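PDB 3GBH: NAD(P)H-flavin oxidoreductase from Staphylococcus epidermidis ATCC 12228, which binds FMN and probably uses NAD(P)H to reduce it, as a member of the nitroreductase family of flavoenzymes. Local coordinates for residues K19-F24 / D160-I164. Sequence-based numbering, arbitrary orientation.
Sequences KSVKVF and DTNPI. With FMN (flavin mononucleotide), chain H.
Val-21 N donates to Thr-161 O over 3.1 Å, reaching this carbonyl from above its plane, and Ser-20 CA directs a C-H at the same oxygen. Two contacts thus converge on one acceptor and hold the 19-24 loop against the strand. Beside them, Val-21 CG2 lies 3.5 Å from Asp-160 CB, the two side chains crossing at about a right angle, while a water donates both to Lys-19 O and to Asp-160 OD1. The Phe-24 ring comes edge-on, its CE1 3.4 Å from Asp-160 O, and Val-21 CG1 covers one ring face near the rim.

Toward the other end, the pairing illustrates how a loop and an edge strand together build a flavin site. Ser-20 grips the phosphate twice: its N points almost straight at FMN O1P (2.9 Å, 174°) and its OG donates to O2P at 2.7 Å. Lys-22, extended beyond CG, passes Asn-162 OD1 with its CG at 3.7 Å and delivers NZ to FMN O2, 2.7 Å away. Pro-163 CG packs on FMN C9. In the second shell, Gln-78 bonds Asn-162 OD1 and Asp-200 pairs with Lys-19 NZ.

The strand is an outer one of the chain's antiparallel sheet, bonded to strand 183-192; helix 132-156 packs on Thr-161 and Pro-163, and helix 76-81 touches Lys-22 and Ile-164.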
ATOM      1  N   LYS B  19      20.868  14.996   5.206  1.00 23.35           N
ATOM      2  CA  LYS B  19      22.109  14.896   4.446  1.00 23.96           C
ATOM      3  C   LYS B  19      23.235  15.619   5.215  1.00 23.89           C
ATOM      4  O   LYS B  19      22.960  16.441   6.106  1.00 22.55           O
ATOM      5  CB  LYS B  19      21.929  15.531   3.048  1.00 24.86           C
ATOM      6  CG  LYS B  19      20.708  14.987   2.251  1.00 25.06           C
ATOM      7  CD  LYS B  19      20.564  15.690   0.912  1.00 26.77           C
ATOM      8  CE  LYS B  19      19.336  15.192   0.163  1.00 28.54           C
ATOM      9  NZ  LYS B  19      19.078  16.000  -1.031  1.00 34.64           N
ATOM     10  N   SER B  20      24.490  15.292   4.892  1.00 23.28           N
ATOM     11  CA  SER B  20      25.641  15.887   5.581  1.00 23.25           C
ATOM     12  C   SER B  20      25.908  17.289   5.051  1.00 24.65           C
ATOM     13  O   SER B  20      26.458  17.473   3.964  1.00 25.42           O
ATOM     14  CB  SER B  20      26.902  15.031   5.408  1.00 24.37           C
ATOM     15  OG  SER B  20      26.821  13.844   6.179  1.00 24.72           O
ATOM     16  N   VAL B  21      25.553  18.277   5.852  1.00 24.86           N
ATOM     17  CA  VAL B  21      25.863  19.664   5.574  1.00 24.18           C
ATOM     18  C   VAL B  21      27.185  19.949   6.274  1.00 25.51           C
ATOM     19  O   VAL B  21      27.347  19.599   7.436  1.00 24.62           O
ATOM     20  CB  VAL B  21      24.733  20.568   6.116  1.00 22.72           C
ATOM     21  CG1 VAL B  21      25.151  22.008   6.168  1.00 21.94           C
ATOM     22  CG2 VAL B  21      23.480  20.371   5.273  1.00 23.44           C
ATOM     23  N   LYS B  22      28.123  20.555   5.554  1.00 24.70           N
ATOM     24  CA  LYS B  22      29.470  20.838   6.076  1.00 26.52           C
ATOM     25  C   LYS B  22      29.803  22.327   6.284  1.00 25.24           C
ATOM     26  O   LYS B  22      30.841  22.653   6.860  1.00 25.37           O
ATOM     27  CB  LYS B  22      30.495  20.161   5.153  1.00 27.92           C
ATOM     28  CG  LYS B  22      30.180  18.670   5.018  1.00 30.38           C
ATOM     29  CD  LYS B  22      31.279  17.853   4.430  1.00 34.14           C
ATOM     30  CE  LYS B  22      30.822  16.399   4.334  1.00 32.07           C
ATOM     31  NZ  LYS B  22      31.974  15.519   4.004  1.00 32.06           N
ATOM     32  N   VAL B  23      28.920  23.216   5.826  1.00 23.79           N
ATOM     33  CA  VAL B  23      29.078  24.655   6.006  1.00 24.07           C
ATOM     34  C   VAL B  23      27.764  25.197   6.605  1.00 22.95           C
ATOM     35  O   VAL B  23      26.705  25.116   5.981  1.00 22.46           O
ATOM     36  CB  VAL B  23      29.386  25.344   4.671  1.00 24.44           C
ATOM     37  CG1 VAL B  23      29.674  26.818   4.866  1.00 24.36           C
ATOM     38  CG2 VAL B  23      30.572  24.651   3.988  1.00 27.46           C
ATOM     39  N   PHE B  24      27.857  25.715   7.824  1.00 21.49           N
ATOM     40  CA  PHE B  24      26.731  26.254   8.556  1.00 21.86           C
ATOM     41  C   PHE B  24      26.846  27.772   8.677  1.00 22.23           C
ATOM     42  O   PHE B  24      27.904  28.360   8.407  1.00 20.79           O
ATOM     43  CB  PHE B  24      26.688  25.662   9.958  1.00 23.07           C
ATOM     44  CG  PHE B  24      26.668  24.172   9.974  1.00 24.17           C
ATOM     45  CD1 PHE B  24      25.463  23.486   9.971  1.00 23.04           C
ATOM     46  CD2 PHE B  24      27.857  23.443   9.987  1.00 23.08           C
ATOM     47  CE1 PHE B  24      25.440  22.098   9.981  1.00 22.57           C
ATOM     48  CE2 PHE B  24      27.835  22.034   9.998  1.00 21.03           C
ATOM     49  CZ  PHE B  24      26.629  21.375   9.999  1.00 22.21           C
ATOM     50  N   ASP B 160      20.452  21.262  10.234  1.00 22.95           N
ATOM     51  CA  ASP B 160      21.184  20.226   9.546  1.00 22.14           C
ATOM     52  C   ASP B 160      22.351  19.781  10.380  1.00 22.09           C
ATOM     53  O   ASP B 160      22.759  20.477  11.311  1.00 23.33           O
ATOM     54  CB  ASP B 160      21.630  20.711   8.185  1.00 22.70           C
ATOM     55  CG  ASP B 160      20.482  20.698   7.177  1.00 25.73           C
ATOM     56  OD1 ASP B 160      20.125  19.580   6.716  1.00 23.96           O
ATOM     57  OD2 ASP B 160      19.921  21.782   6.875  1.00 23.49           O
ATOM     58  N   THR B 161      22.872  18.609  10.047  1.00 22.39           N
ATOM     59  CA  THR B 161      23.970  18.004  10.763  1.00 21.69           C
ATOM     60  C   THR B 161      24.996  17.383   9.824  1.00 23.25           C
ATOM     61  O   THR B 161      24.741  17.218   8.621  1.00 23.70           O
ATOM     62  CB  THR B 161      23.487  16.892  11.708  1.00 21.13           C
ATOM     63  OG1 THR B 161      22.791  15.896  10.955  1.00 21.70           O
ATOM     64  CG2 THR B 161      22.609  17.469  12.830  1.00 20.84           C
ATOM     65  N   ASN B 162      26.132  17.030  10.411  1.00 22.56           N
ATOM     66  CA  ASN B 162      27.208  16.276   9.730  1.00 22.67           C
ATOM     67  C   ASN B 162      27.811  15.359  10.765  1.00 22.86           C
ATOM     68  O   ASN B 162      28.452  15.834  11.734  1.00 21.88           O
ATOM     69  CB  ASN B 162      28.261  17.220   9.148  1.00 21.44           C
ATOM     70  CG  ASN B 162      29.439  16.501   8.444  1.00 24.65           C
ATOM     71  OD1 ASN B 162      30.500  17.079   8.336  1.00 31.35           O
ATOM     72  ND2 ASN B 162      29.240  15.275   7.948  1.00 24.23           N
ATOM     73  N   PRO B 163      27.570  14.044  10.623  1.00 22.31           N
ATOM     74  CA  PRO B 163      28.258  13.121  11.541  1.00 22.13           C
ATOM     75  C   PRO B 163      29.710  13.014  11.171  1.00 22.24           C
ATOM     76  O   PRO B 163      30.046  13.030   9.990  1.00 22.85           O
ATOM     77  CB  PRO B 163      27.497  11.807  11.360  1.00 22.36           C
ATOM     78  CG  PRO B 163      26.949  11.873   9.968  1.00 23.77           C
ATOM     79  CD  PRO B 163      26.697  13.333   9.674  1.00 24.10           C
ATOM     80  N   ILE B 164      30.571  12.915  12.183  1.00 22.32           N
ATOM     81  CA  ILE B 164      31.997  13.074  12.017  1.00 21.92           C
ATOM     82  C   ILE B 164      32.703  12.021  12.877  1.00 24.41           C
ATOM     83  O   ILE B 164      32.422  11.899  14.077  1.00 23.66           O
ATOM     84  CB  ILE B 164      32.445  14.532  12.395  1.00 22.87           C
ATOM     85  CG1 ILE B 164      31.938  15.535  11.346  1.00 23.10           C
ATOM     86  CG2 ILE B 164      33.965  14.655  12.498  1.00 19.87           C
ATOM     87  CD1 ILE B 164      32.069  17.007  11.685  1.00 22.68           C
TER
HETATM   88  N1  FMN H 300      32.001  13.618   6.967  1.00 26.79           N
HETATM   89  C2  FMN H 300      33.048  14.521   7.092  1.00 29.05           C
HETATM   90  O2  FMN H 300      33.090  15.555   6.417  1.00 28.12           O
HETATM   91  N3  FMN H 300      34.065  14.246   7.968  1.00 26.22           N
HETATM   92  C4  FMN H 300      34.051  13.085   8.746  1.00 28.95           C
HETATM   93  O4  FMN H 300      34.995  12.865   9.528  1.00 27.97           O
HETATM   94  C4A FMN H 300      33.013  12.179   8.604  1.00 25.78           C
HETATM   95  N5  FMN H 300      32.976  10.997   9.324  1.00 25.88           N
HETATM   96  C5A FMN H 300      31.801  10.283   9.426  1.00 25.95           C
HETATM   97  C6  FMN H 300      31.633   9.301  10.418  1.00 25.91           C
HETATM   98  C7  FMN H 300      30.455   8.593  10.520  1.00 25.53           C
HETATM   99  C7M FMN H 300      30.293   7.541  11.583  1.00 26.99           C
HETATM  100  C8  FMN H 300      29.422   8.843   9.610  1.00 26.33           C
HETATM  101  C8M FMN H 300      28.112   8.119   9.661  1.00 24.47           C
HETATM  102  C9  FMN H 300      29.586   9.807   8.631  1.00 25.64           C
HETATM  103  C9A FMN H 300      30.765  10.551   8.521  1.00 27.17           C
HETATM  104  N10 FMN H 300      30.932  11.545   7.544  1.00 27.38           N
HETATM  105  C10 FMN H 300      31.982  12.451   7.695  1.00 28.41           C
HETATM  106  C1' FMN H 300      29.798  11.908   6.607  1.00 25.48           C
HETATM  107  C2' FMN H 300      29.731  10.829   5.527  1.00 26.98           C
HETATM  108  O2' FMN H 300      30.748  11.020   4.558  1.00 25.38           O
HETATM  109  C3' FMN H 300      28.344  10.858   4.876  1.00 27.11           C
HETATM  110  O3' FMN H 300      27.384  10.489   5.834  1.00 27.19           O
HETATM  111  C4' FMN H 300      28.209   9.957   3.648  1.00 28.68           C
HETATM  112  O4' FMN H 300      29.072  10.439   2.618  1.00 27.17           O
HETATM  113  C5' FMN H 300      26.759   9.933   3.170  1.00 27.90           C
HETATM  114  O5' FMN H 300      26.344  11.243   2.803  1.00 24.97           O
HETATM  115  P   FMN H 300      25.069  11.907   3.500  1.00 25.45           P
HETATM  116  O1P FMN H 300      24.822  13.267   2.913  1.00 23.29           O
HETATM  117  O2P FMN H 300      25.328  11.944   4.977  1.00 23.75           O
HETATM  118  O3P FMN H 300      23.852  11.041   3.276  1.00 24.66           O
HETATM  119  O   HOH W   1      20.945  17.200   7.662  1.00 14.18           O